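Long-range contacts in gala protein type 1, 3 or 4 (Legionella pneumophila subsp. pneumophila, PDB 4XA9), which may bind a small GTPase and activate its GTP hydrolysis, and is built as a leucine-rich repeat solenoid: residues M2-S7 with L25-N30; V69-I74 with I93-V98; T189-G194 with T210-L215. All blocks are in the same frame, centred on the assembly; numbering follows the deposited sequence. Where two conformers were deposited one is given.

Contact 1: residues M2-S7 with L25-N30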
ATOM      1  N   MET A   2      -3.923 -27.336  12.281  1.00 28.23           N
ATOM      2  CA  MET A   2      -3.051 -28.154  11.444  1.00 27.98           C
ATOM      3  C   MET A   2      -1.858 -27.367  10.929  1.00 28.65           C
ATOM      4  O   MET A   2      -0.917 -27.950  10.392  1.00 29.55           O
ATOM      5  CB  MET A   2      -3.832 -28.752  10.272  1.00 33.46           C
ATOM      6  CG  MET A   2      -4.839 -29.821  10.691  1.00 38.27           C
ATOM      7  SD  MET A   2      -5.559 -30.703   9.297  1.00229.21           S
ATOM      8  CE  MET A   2      -6.364 -29.359   8.430  1.00 85.01           C
ATOM      9  N   VAL A   3      -1.888 -26.046  11.105  1.00 24.58           N
ATOM     10  CA  VAL A   3      -0.778 -25.216  10.652  1.00 23.53           C
ATOM     11  C   VAL A   3      -0.020 -24.575  11.813  1.00 22.91           C
ATOM     12  O   VAL A   3       1.198 -24.720  11.921  1.00 21.41           O
ATOM     13  CB  VAL A   3      -1.259 -24.115   9.681  1.00 24.11           C
ATOM     14  CG1 VAL A   3      -0.093 -23.244   9.258  1.00 23.90           C
ATOM     15  CG2 VAL A   3      -1.909 -24.745   8.453  1.00 23.25           C
ATOM     16  N   LEU A   4      -0.739 -23.868  12.680  1.00 22.96           N
ATOM     17  CA  LEU A   4      -0.114 -23.171  13.801  1.00 21.01           C
ATOM     18  C   LEU A   4       0.574 -24.148  14.751  1.00 22.98           C
ATOM     19  O   LEU A   4      -0.016 -25.152  15.149  1.00 25.26           O
ATOM     20  CB  LEU A   4      -1.159 -22.354  14.561  1.00 15.63           C
ATOM     21  CG  LEU A   4      -0.641 -21.483  15.704  1.00 19.52           C
ATOM     22  CD1 LEU A   4       0.307 -20.423  15.158  1.00 21.06           C
ATOM     23  CD2 LEU A   4      -1.806 -20.833  16.434  1.00 18.60           C
ATOM     24  N   THR A   5       1.820 -23.855  15.108  1.00 21.15           N
ATOM     25  CA  THR A   5       2.575 -24.703  16.027  1.00 23.75           C
ATOM     26  C   THR A   5       2.981 -23.926  17.268  1.00 24.36           C
ATOM     27  O   THR A   5       2.960 -22.694  17.261  1.00 21.72           O
ATOM     28  CB  THR A   5       3.846 -25.266  15.373  1.00 24.50           C
ATOM     29  OG1 THR A   5       4.739 -24.183  15.080  1.00 25.10           O
ATOM     30  CG2 THR A   5       3.508 -25.999  14.089  1.00 26.31           C
ATOM     31  N   LEU A   6       3.357 -24.653  18.324  1.00 20.85           N
ATOM     32  CA  LEU A   6       3.898 -24.038  19.536  1.00 23.93           C
ATOM     33  C   LEU A   6       5.151 -23.215  19.240  1.00 24.39           C
ATOM     34  O   LEU A   6       5.381 -22.183  19.862  1.00 23.05           O
ATOM     35  CB  LEU A   6       4.223 -25.102  20.587  1.00 27.01           C
ATOM     36  CG  LEU A   6       3.035 -25.743  21.305  1.00 26.37           C
ATOM     37  CD1 LEU A   6       3.500 -26.784  22.327  1.00 26.15           C
ATOM     38  CD2 LEU A   6       2.180 -24.678  21.968  1.00 24.15           C
ATOM     39  N   SER A   7       5.963 -23.687  18.300  0.77 23.72           N
ATOM     40  CA  SER A   7       7.169 -22.976  17.894  0.77 24.91           C
ATOM     41  C   SER A   7       6.834 -21.621  17.267  0.77 26.08           C
ATOM     42  O   SER A   7       7.494 -20.623  17.554  0.77 28.86           O
ATOM     43  CB  SER A   7       7.982 -23.826  16.914  0.77 25.70           C
ATOM     44  OG  SER A   7       9.174 -23.170  16.527  0.77 25.58           O
ATOM     45  N   LEU A  25       1.765 -16.917   7.855  1.00 21.66           N
ATOM     46  CA  LEU A  25       1.928 -18.308   8.267  1.00 22.77           C
ATOM     47  C   LEU A  25       0.853 -19.201   7.652  1.00 25.45           C
ATOM     48  O   LEU A  25       0.748 -20.374   7.999  1.00 28.56           O
ATOM     49  CB  LEU A  25       1.897 -18.427   9.799  1.00 21.37           C
ATOM     50  CG  LEU A  25       3.072 -17.797  10.551  1.00 23.19           C
ATOM     51  CD1 LEU A  25       2.916 -17.968  12.056  1.00 21.55           C
ATOM     52  CD2 LEU A  25       4.389 -18.402  10.081  1.00 21.80           C
ATOM     53  N   ASN A  26       0.072 -18.644   6.730  1.00 23.77           N
ATOM     54  CA  ASN A  26      -1.051 -19.355   6.114  1.00 24.58           C
ATOM     55  C   ASN A  26      -1.991 -19.986   7.147  1.00 24.36           C
ATOM     56  O   ASN A  26      -2.496 -21.088   6.948  1.00 26.43           O
ATOM     57  CB  ASN A  26      -0.542 -20.432   5.149  1.00 26.66           C
ATOM     58  CG  ASN A  26       0.153 -19.841   3.932  1.00 27.96           C
ATOM     59  OD1 ASN A  26      -0.497 -19.341   3.017  1.00 29.94           O
ATOM     60  ND2 ASN A  26       1.477 -19.899   3.920  1.00 29.73           N
ATOM     61  N   LEU A  27      -2.228 -19.282   8.248  1.00 21.71           N
ATOM     62  CA  LEU A  27      -3.138 -19.780   9.279  1.00 22.15           C
ATOM     63  C   LEU A  27      -4.567 -19.865   8.765  1.00 24.10           C
ATOM     64  O   LEU A  27      -4.994 -19.058   7.932  1.00 25.60           O
ATOM     65  CB  LEU A  27      -3.093 -18.898  10.523  1.00 19.83           C
ATOM     66  CG  LEU A  27      -1.729 -18.686  11.178  1.00 21.78           C
ATOM     67  CD1 LEU A  27      -1.900 -17.897  12.466  1.00 18.29           C
ATOM     68  CD2 LEU A  27      -1.040 -20.022  11.437  1.00 23.44           C
ATOM     69  N   ARG A  28      -5.305 -20.853   9.260  1.00 22.73           N
ATOM     70  CA  ARG A  28      -6.694 -21.014   8.873  1.00 20.92           C
ATOM     71  C   ARG A  28      -7.594 -20.959  10.084  1.00 17.24           C
ATOM     72  O   ARG A  28      -7.124 -20.817  11.219  1.00 16.76           O
ATOM     73  CB  ARG A  28      -6.897 -22.325   8.115  1.00 26.85           C
ATOM     74  CG  ARG A  28      -6.146 -22.367   6.791  1.00 35.24           C
ATOM     75  CD  ARG A  28      -6.634 -23.497   5.908  1.00 42.33           C
ATOM     76  NE  ARG A  28      -6.301 -24.813   6.448  1.00 49.89           N
ATOM     77  CZ  ARG A  28      -5.251 -25.537   6.067  1.00 50.38           C
ATOM     78  NH1 ARG A  28      -4.426 -25.074   5.135  1.00 46.53           N
ATOM     79  NH2 ARG A  28      -5.029 -26.725   6.614  1.00 49.69           N
ATOM     80  N   ASP A  29      -8.893 -21.075   9.839  1.00 19.37           N
ATOM     81  CA  ASP A  29      -9.869 -20.983  10.911  1.00 23.95           C
ATOM     82  C   ASP A  29      -9.608 -21.996  12.020  1.00 25.52           C
ATOM     83  O   ASP A  29      -9.758 -21.672  13.193  1.00 24.84           O
ATOM     84  CB  ASP A  29     -11.278 -21.166  10.362  1.00 24.24           C
ATOM     85  CG  ASP A  29     -11.662 -20.076   9.390  1.00 24.88           C
ATOM     86  OD1 ASP A  29     -11.052 -18.985   9.436  1.00 22.53           O
ATOM     87  OD2 ASP A  29     -12.576 -20.310   8.576  1.00 26.53           O
ATOM     88  N   ASN A  30      -9.200 -23.188  11.648  1.00 29.17           N
ATOM     89  CA  ASN A  30      -8.955 -24.256  12.580  1.00 28.07           C
ATOM     90  C   ASN A  30      -7.791 -24.028  13.494  1.00 23.99           C
ATOM     91  O   ASN A  30      -7.634 -24.751  14.401  1.00 21.90           O
ATOM     92  CB  ASN A  30      -8.823 -25.580  11.869  1.00 31.96           C
ATOM     93  CG  ASN A  30     -10.162 -26.126  11.443  1.00 39.95           C
ATOM     94  OD1 ASN A  30     -11.172 -25.788  12.011  1.00 42.16           O
ATOM     95  ND2 ASN A  30     -10.171 -26.947  10.408  1.00 37.81           N
TER

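Contact 2: residues V69-I74 with I93-V98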
ATOM      1  N   VAL A  69      -7.361  -9.343  24.157  1.00 16.64           N
ATOM      2  CA  VAL A  69      -6.710  -8.595  23.086  1.00 17.58           C
ATOM      3  C   VAL A  69      -7.525  -7.350  22.740  1.00 16.49           C
ATOM      4  O   VAL A  69      -8.719  -7.444  22.455  1.00 15.23           O
ATOM      5  CB  VAL A  69      -6.532  -9.466  21.834  1.00 18.98           C
ATOM      6  CG1 VAL A  69      -6.261  -8.599  20.604  1.00 20.20           C
ATOM      7  CG2 VAL A  69      -5.405 -10.466  22.056  1.00 15.64           C
ATOM      8  N   SER A  70      -6.886  -6.186  22.792  1.00 15.58           N
ATOM      9  CA  SER A  70      -7.582  -4.919  22.549  1.00 16.30           C
ATOM     10  C   SER A  70      -7.104  -4.263  21.271  1.00 17.32           C
ATOM     11  O   SER A  70      -7.732  -3.337  20.756  1.00 14.37           O
ATOM     12  CB  SER A  70      -7.374  -3.956  23.713  1.00 18.69           C
ATOM     13  OG  SER A  70      -6.036  -3.498  23.734  1.00 20.92           O
ATOM     14  N   SER A  71      -5.968  -4.733  20.774  1.00 16.19           N
ATOM     15  CA  SER A  71      -5.423  -4.237  19.524  1.00 17.09           C
ATOM     16  C   SER A  71      -5.222  -5.415  18.592  1.00 17.32           C
ATOM     17  O   SER A  71      -4.411  -6.301  18.872  1.00 15.42           O
ATOM     18  CB  SER A  71      -4.102  -3.495  19.755  1.00 16.64           C
ATOM     19  OG  SER A  71      -3.589  -3.000  18.536  1.00 19.24           O
ATOM     20  N   LEU A  72      -5.980  -5.431  17.502  1.00 12.57           N
ATOM     21  CA  LEU A  72      -5.977  -6.570  16.597  1.00 14.73           C
ATOM     22  C   LEU A  72      -5.687  -6.140  15.169  1.00 14.59           C
ATOM     23  O   LEU A  72      -6.388  -5.298  14.604  1.00 15.68           O
ATOM     24  CB  LEU A  72      -7.322  -7.314  16.649  1.00 14.34           C
ATOM     25  CG  LEU A  72      -7.453  -8.400  15.571  1.00 18.40           C
ATOM     26  CD1 LEU A  72      -6.472  -9.546  15.831  1.00 18.09           C
ATOM     27  CD2 LEU A  72      -8.885  -8.922  15.448  1.00 18.17           C
ATOM     28  N   ASN A  73      -4.635  -6.713  14.596  1.00 14.02           N
ATOM     29  CA  ASN A  73      -4.361  -6.583  13.169  1.00 16.14           C
ATOM     30  C   ASN A  73      -4.720  -7.887  12.473  1.00 17.85           C
ATOM     31  O   ASN A  73      -4.009  -8.883  12.610  1.00 17.73           O
ATOM     32  CB  ASN A  73      -2.888  -6.237  12.915  1.00 15.69           C
ATOM     33  CG  ASN A  73      -2.568  -6.028  11.432  1.00 18.29           C
ATOM     34  OD1 ASN A  73      -3.387  -6.293  10.546  1.00 20.09           O
ATOM     35  ND2 ASN A  73      -1.359  -5.562  11.159  1.00 15.83           N
ATOM     36  N   ILE A  74      -5.820  -7.882  11.728  1.00 14.97           N
ATOM     37  CA  ILE A  74      -6.195  -9.062  10.966  1.00 15.74           C
ATOM     38  C   ILE A  74      -6.337  -8.693   9.484  1.00 14.85           C
ATOM     39  O   ILE A  74      -7.114  -9.290   8.737  1.00 16.37           O
ATOM     40  CB  ILE A  74      -7.495  -9.707  11.538  1.00 17.89           C
ATOM     41  CG1 ILE A  74      -7.648 -11.154  11.039  1.00 18.05           C
ATOM     42  CG2 ILE A  74      -8.723  -8.825  11.280  1.00 15.39           C
ATOM     43  CD1 ILE A  74      -8.730 -11.946  11.749  1.00 17.47           C
ATOM     44  N   ILE A  93     -11.764  -5.167  21.868  1.00 16.31           N
ATOM     45  CA  ILE A  93     -11.039  -4.519  20.780  1.00 16.20           C
ATOM     46  C   ILE A  93     -11.411  -3.039  20.662  1.00 17.29           C
ATOM     47  O   ILE A  93     -12.586  -2.683  20.568  1.00 18.83           O
ATOM     48  CB  ILE A  93     -11.284  -5.263  19.449  1.00 18.11           C
ATOM     49  CG1 ILE A  93     -10.618  -6.646  19.515  1.00 16.17           C
ATOM     50  CG2 ILE A  93     -10.748  -4.465  18.271  1.00 16.39           C
ATOM     51  CD1 ILE A  93     -10.855  -7.521  18.301  1.00 18.89           C
ATOM     52  N   THR A  94     -10.395  -2.181  20.711  1.00 18.27           N
ATOM     53  CA  THR A  94     -10.581  -0.736  20.591  1.00 18.70           C
ATOM     54  C   THR A  94      -9.798  -0.203  19.393  1.00 20.16           C
ATOM     55  O   THR A  94     -10.132   0.842  18.825  1.00 18.62           O
ATOM     56  CB  THR A  94     -10.121   0.012  21.866  1.00 17.59           C
ATOM     57  OG1 THR A  94      -8.750  -0.298  22.134  1.00 19.62           O
ATOM     58  CG2 THR A  94     -10.975  -0.378  23.069  1.00 18.53           C
ATOM     59  N   THR A  95      -8.739  -0.921  19.029  1.00 17.77           N
ATOM     60  CA  THR A  95      -7.930  -0.594  17.853  1.00 18.34           C
ATOM     61  C   THR A  95      -7.938  -1.777  16.903  1.00 17.99           C
ATOM     62  O   THR A  95      -7.484  -2.864  17.256  1.00 18.54           O
ATOM     63  CB  THR A  95      -6.474  -0.248  18.229  1.00 21.13           C
ATOM     64  OG1 THR A  95      -6.455   0.962  18.995  1.00 24.61           O
ATOM     65  CG2 THR A  95      -5.625  -0.052  16.978  1.00 22.03           C
ATOM     66  N   LEU A  96      -8.463  -1.569  15.703  1.00 14.80           N
ATOM     67  CA  LEU A  96      -8.697  -2.676  14.781  1.00 16.96           C
ATOM     68  C   LEU A  96      -8.197  -2.384  13.373  1.00 16.13           C
ATOM     69  O   LEU A  96      -8.469  -1.319  12.819  1.00 16.43           O
ATOM     70  CB  LEU A  96     -10.193  -3.004  14.729  1.00 14.66           C
ATOM     71  CG  LEU A  96     -10.686  -4.057  13.732  1.00 16.58           C
ATOM     72  CD1 LEU A  96     -10.132  -5.445  14.069  1.00 14.88           C
ATOM     73  CD2 LEU A  96     -12.211  -4.083  13.723  1.00 16.75           C
ATOM     74  N   ASP A  97      -7.472  -3.341  12.804  1.00 14.58           N
ATOM     75  CA  ASP A  97      -7.086  -3.290  11.400  1.00 16.75           C
ATOM     76  C   ASP A  97      -7.748  -4.440  10.642  1.00 19.10           C
ATOM     77  O   ASP A  97      -7.402  -5.602  10.846  1.00 19.96           O
ATOM     78  CB  ASP A  97      -5.560  -3.352  11.258  1.00 17.24           C
ATOM     79  CG  ASP A  97      -5.091  -3.109   9.835  1.00 19.50           C
ATOM     80  OD1 ASP A  97      -5.932  -3.133   8.919  1.00 23.45           O
ATOM     81  OD2 ASP A  97      -3.879  -2.901   9.627  1.00 20.47           O
ATOM     82  N   VAL A  98      -8.697  -4.110   9.769  1.00 17.39           N
ATOM     83  CA  VAL A  98      -9.352  -5.114   8.934  1.00 15.92           C
ATOM     84  C   VAL A  98      -9.111  -4.828   7.457  1.00 18.21           C
ATOM     85  O   VAL A  98      -9.906  -5.230   6.606  1.00 20.47           O
ATOM     86  CB  VAL A  98     -10.882  -5.174   9.174  1.00 14.60           C
ATOM     87  CG1 VAL A  98     -11.193  -5.782  10.533  1.00 15.10           C
ATOM     88  CG2 VAL A  98     -11.507  -3.789   9.043  1.00 13.60           C
TER

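Contact 3: residues T189-G194 with T210-L215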
ATOM      1  N   THR A 189      -7.433  16.957  13.298  1.00 22.13           N
ATOM      2  CA  THR A 189      -6.095  17.478  13.555  0.82 22.67           C
ATOM      3  C   THR A 189      -5.091  16.892  12.570  1.00 20.62           C
ATOM      4  O   THR A 189      -4.005  17.426  12.383  1.00 22.36           O
ATOM      5  CB  THR A 189      -5.629  17.164  14.987  0.82 25.04           C
ATOM      6  OG1 THR A 189      -5.577  15.744  15.173  0.82 26.09           O
ATOM      7  CG2 THR A 189      -6.581  17.773  16.003  0.82 24.51           C
ATOM      8  N   LEU A 190      -5.469  15.787  11.943  1.00 21.78           N
ATOM      9  CA  LEU A 190      -4.642  15.133  10.941  1.00 20.66           C
ATOM     10  C   LEU A 190      -5.540  14.690   9.795  1.00 21.54           C
ATOM     11  O   LEU A 190      -6.532  13.999  10.003  1.00 24.12           O
ATOM     12  CB  LEU A 190      -3.882  13.945  11.552  1.00 25.20           C
ATOM     13  CG  LEU A 190      -2.793  13.246  10.731  1.00 26.22           C
ATOM     14  CD1 LEU A 190      -1.748  12.604  11.631  1.00 27.76           C
ATOM     15  CD2 LEU A 190      -3.405  12.192   9.852  1.00 27.41           C
ATOM     16  N   LEU A 191      -5.198  15.105   8.585  1.00 18.62           N
ATOM     17  CA  LEU A 191      -5.974  14.731   7.412  1.00 19.96           C
ATOM     18  C   LEU A 191      -5.037  14.379   6.266  1.00 19.90           C
ATOM     19  O   LEU A 191      -4.137  15.144   5.920  1.00 16.19           O
ATOM     20  CB  LEU A 191      -6.929  15.865   7.016  1.00 18.71           C
ATOM     21  CG  LEU A 191      -7.824  15.715   5.780  1.00 17.89           C
ATOM     22  CD1 LEU A 191      -8.758  14.515   5.902  1.00 16.61           C
ATOM     23  CD2 LEU A 191      -8.620  16.999   5.568  1.00 14.46           C
ATOM     24  N   ILE A 192      -5.235  13.200   5.697  1.00 20.81           N
ATOM     25  CA  ILE A 192      -4.416  12.753   4.584  1.00 18.88           C
ATOM     26  C   ILE A 192      -5.316  12.433   3.405  1.00 19.46           C
ATOM     27  O   ILE A 192      -6.198  11.575   3.507  1.00 20.75           O
ATOM     28  CB  ILE A 192      -3.571  11.526   4.968  1.00 19.86           C
ATOM     29  CG1 ILE A 192      -2.598  11.899   6.096  1.00 18.91           C
ATOM     30  CG2 ILE A 192      -2.830  10.977   3.745  1.00 17.88           C
ATOM     31  CD1 ILE A 192      -1.651  10.769   6.522  1.00 21.97           C
ATOM     32  N   LEU A 193      -5.095  13.140   2.299  1.00 16.04           N
ATOM     33  CA  LEU A 193      -5.913  13.007   1.100  1.00 18.08           C
ATOM     34  C   LEU A 193      -5.053  12.926  -0.151  1.00 20.66           C
ATOM     35  O   LEU A 193      -5.282  13.653  -1.122  1.00 21.37           O
ATOM     36  CB  LEU A 193      -6.889  14.183   0.972  1.00 17.14           C
ATOM     37  CG  LEU A 193      -8.032  14.251   1.992  1.00 20.36           C
ATOM     38  CD1 LEU A 193      -8.753  15.590   1.913  1.00 22.15           C
ATOM     39  CD2 LEU A 193      -9.011  13.101   1.772  1.00 18.32           C
ATOM     40  N   GLY A 194      -4.079  12.055  -0.144  1.00 19.61           N
ATOM     41  CA  GLY A 194      -3.213  11.852  -1.257  1.00 18.51           C
ATOM     42  C   GLY A 194      -3.850  11.088  -2.404  1.00 19.53           C
ATOM     43  O   GLY A 194      -4.792  10.391  -2.219  1.00 18.50           O
ATOM     44  N   THR A 210      -8.671  25.885  11.001  1.00 27.06           N
ATOM     45  CA  THR A 210      -8.013  26.231  12.258  1.00 29.01           C
ATOM     46  C   THR A 210      -7.706  25.023  13.144  1.00 27.59           C
ATOM     47  O   THR A 210      -7.139  25.175  14.224  1.00 30.39           O
ATOM     48  CB  THR A 210      -8.867  27.210  13.081  1.00 37.27           C
ATOM     49  OG1 THR A 210     -10.153  26.627  13.332  1.00 39.61           O
ATOM     50  CG2 THR A 210      -9.039  28.535  12.340  1.00 38.08           C
ATOM     51  N   SER A 211      -8.055  23.826  12.685  1.00 24.11           N
ATOM     52  CA  SER A 211      -7.918  22.627  13.511  0.58 24.51           C
ATOM     53  C   SER A 211      -6.720  21.766  13.111  1.00 26.15           C
ATOM     54  O   SER A 211      -6.013  21.235  13.965  1.00 23.56           O
ATOM     55  CB  SER A 211      -9.201  21.788  13.448  0.58 23.49           C
ATOM     56  OG  SER A 211      -9.426  21.277  12.142  0.58 22.74           O
ATOM     57  N   LEU A 212      -6.493  21.629  11.808  1.00 24.47           N
ATOM     58  CA  LEU A 212      -5.419  20.773  11.299  1.00 22.38           C
ATOM     59  C   LEU A 212      -4.011  21.199  11.726  1.00 23.88           C
ATOM     60  O   LEU A 212      -3.670  22.382  11.668  1.00 20.89           O
ATOM     61  CB  LEU A 212      -5.478  20.736   9.772  1.00 20.92           C
ATOM     62  CG  LEU A 212      -6.688  20.068   9.127  1.00 21.67           C
ATOM     63  CD1 LEU A 212      -6.637  20.296   7.620  1.00 18.94           C
ATOM     64  CD2 LEU A 212      -6.728  18.569   9.452  1.00 21.34           C
ATOM     65  N   SER A 213      -3.195  20.229  12.132  1.00 24.65           N
ATOM     66  CA  SER A 213      -1.759  20.456  12.302  1.00 24.50           C
ATOM     67  C   SER A 213      -0.964  19.546  11.361  1.00 24.84           C
ATOM     68  O   SER A 213       0.222  19.763  11.120  1.00 23.53           O
ATOM     69  CB  SER A 213      -1.332  20.237  13.756  1.00 24.84           C
ATOM     70  OG  SER A 213      -1.520  18.894  14.154  1.00 28.43           O
ATOM     71  N   THR A 214      -1.631  18.529  10.828  1.00 24.15           N
ATOM     72  CA  THR A 214      -1.060  17.710   9.767  1.00 22.85           C
ATOM     73  C   THR A 214      -2.000  17.672   8.564  1.00 22.18           C
ATOM     74  O   THR A 214      -3.196  17.405   8.713  1.00 22.27           O
ATOM     75  CB  THR A 214      -0.786  16.266  10.234  1.00 26.45           C
ATOM     76  OG1 THR A 214       0.179  16.276  11.293  1.00 28.22           O
ATOM     77  CG2 THR A 214      -0.252  15.424   9.077  1.00 23.44           C
ATOM     78  N   LEU A 215      -1.462  17.943   7.379  1.00 18.61           N
ATOM     79  CA  LEU A 215      -2.243  17.871   6.146  1.00 19.61           C
ATOM     80  C   LEU A 215      -1.395  17.314   5.004  1.00 17.76           C
ATOM     81  O   LEU A 215      -0.416  17.933   4.596  1.00 14.98           O
ATOM     82  CB  LEU A 215      -2.796  19.257   5.777  1.00 17.09           C
ATOM     83  CG  LEU A 215      -3.591  19.408   4.471  1.00 16.21           C
ATOM     84  CD1 LEU A 215      -4.809  18.502   4.456  1.00 15.42           C
ATOM     85  CD2 LEU A 215      -4.015  20.870   4.245  1.00 14.89           C
TER
HETATM   86  O   HOH W   1      -1.070  16.213  13.731  1.00 35.13           O

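Contact 1: residues M2-S7 with L25-N30
At the N-terminal end of the leucine-rich repeat solenoid, V3, L4 and M2, in the lead-in to helix 6-12, lie against the loop 25-30 that runs from strand 19-21 to helix 32-41. V3 is the wedge. Its CG1 presses on the backbone of that loop, 3.2 Å from the carbonyl O of L25, and touches the L27 methyl CD2 at 4.0 Å. The two branches of V3 part company here: CG1 stands anti to the backbone N (chi1 178°) and enters the loop, while CG2 lies over one face of the R28 guanidinium, 3.9 Å above its plane and offset toward the rim. The same group meets M2 at its edge, where CE lies in the plane, 3.5 Å from NH2 of R28; M2 is poorly ordered, so this touch is probably a loose one. The chain of R28 bends at chi3, bringing its end back to M2 and V3. Deeper in, L4 and L27 meet at an oblique angle, CD2 of L27 lying 3.9 Å from CB of L4 and about as far from its CD1, and both leucines also touch L22. The polar fastening is supplied by D31, just beyond the loop: its OD1 accepts from the backbone N of both V3 and L4, and its OD2 from the N of R28, so one carboxylate ties the two segments together. T5 caps the start of helix 6-12 through OG1, which bonds to the N of D8. Between the two segments the touching is by van der Waals contact, aliphatic carbons resting on a carbonyl oxygen, a guanidinium face and leucine methyls, which implies that directional grip comes from the shared aspartate and the close fit from V3 and L4.

Contact 2: residues V69-I74 with I93-V98
L72 and L96 lie side by side and point the same way, as equivalent leucines do in successive turns of a leucine-rich repeat solenoid; they belong to the parallel strands 71-73 and 95-97, joined through helix 80-87 in a beta-alpha-beta unit. Both have CG anti to the backbone N (chi1 172° and 175°), which gives the two isobutyl groups the same posture on the inner face, with CD2 of L72 3.9 Å from CD1 of L96. I93 crosses L72 obliquely from the start of the second segment, setting its CD1 3.7 Å from the same CD2, so one leucine methyl touches two neighbours. L87 of helix 80-87 closes over L72, L96 and V98. At the far end I74 crosses V98 obliquely, CG2 against CG1.

The other face carries S71, T95, N73 and D97. N73 and D97 run alongside each other, amide and carboxylate planes only 12° apart, with OD1 of N73 3.5 Å from OD2 of D97. Those two oxygens look to other partners: N73 OD1 is hydrogen-bonded to the hydroxyl of S75, and D97 OD2 to a polar side chain of the other protein's chain. D97 thus brings this strand face into contact with the other protein. Nearer the start of the strands, S71 OG rests beside the T95 methyl CG2.

Backbone bonds hold this alignment, L72 giving its N to T95 O and taking D97 N at its O, with I74 N to D97 O closing the series. At the opening of the strands S70 O grips two donors: T95 N approaches almost head-on, whereas T94 N, 2.9 Å away, sits in the carbonyl plane on a lone pair.

Contact 3: residues T189-G194 with T210-L215
L191 and L212 make the tight side of this contact between neighbouring turns of the solenoid: L212, just before strand 214-216, reaches in with CD2 to 3.6 Å from CB of L191 on the buried side of strand 190-192. L215 follows on that side, its CD1 at 4.2 Å from the same CB. On the opposite, partly exposed face L190 and T214 point the same way, side by side. With its CG anti to the backbone N (chi1 -171°), L190 sets that branch carbon evenly against T214 CB and CG2, 3.7 Å from each. Further along the strand, I192 packs on the backbone of the other protein's chain.

The solvent side lies around the T189 carbonyl, which is itself well held. Its O accepts from S213 N at 2.9 Å and from T214 N at 3.0 Å, both donors tilted from the carbonyl plane, the first more steeply. A water bridges S213 OG and T214 OG1, at 2.8 and 2.7 Å, and reaches T189 O only weakly. Beyond this point L191 N bonds to T214 O from above the carbonyl plane.

Around the contact, strand 166-168 flanks the first segment, touching L190, L191 and I192. F206 of helix 203-207, in the crossover that links the two strands, packs on L191, L212 and L215, while L182 of helix 176-184 covers L191 and L193.

In the fold
The three contacts follow one another along the solenoid, in series in the chain. Contact 1 lies at the N-terminal end, about 41 Å centre to centre from contact 3 and on the opposite side of the chain's centre; contact 2 is nearest that centre. Contacts 2 and 3 repeat one pattern in the same sheet, each pairing the parallel strands of a beta-alpha-beta unit with leucines inward, though contact 2 has more backbone bonds and contact 3 recruits a water. Both reach the partner chain, contact 2 through a polar bond and contact 3 by packing. Contact 1, more exposed, joins its segments directly by aliphatic and guanidinium packing, with D31 supplying the polar tie.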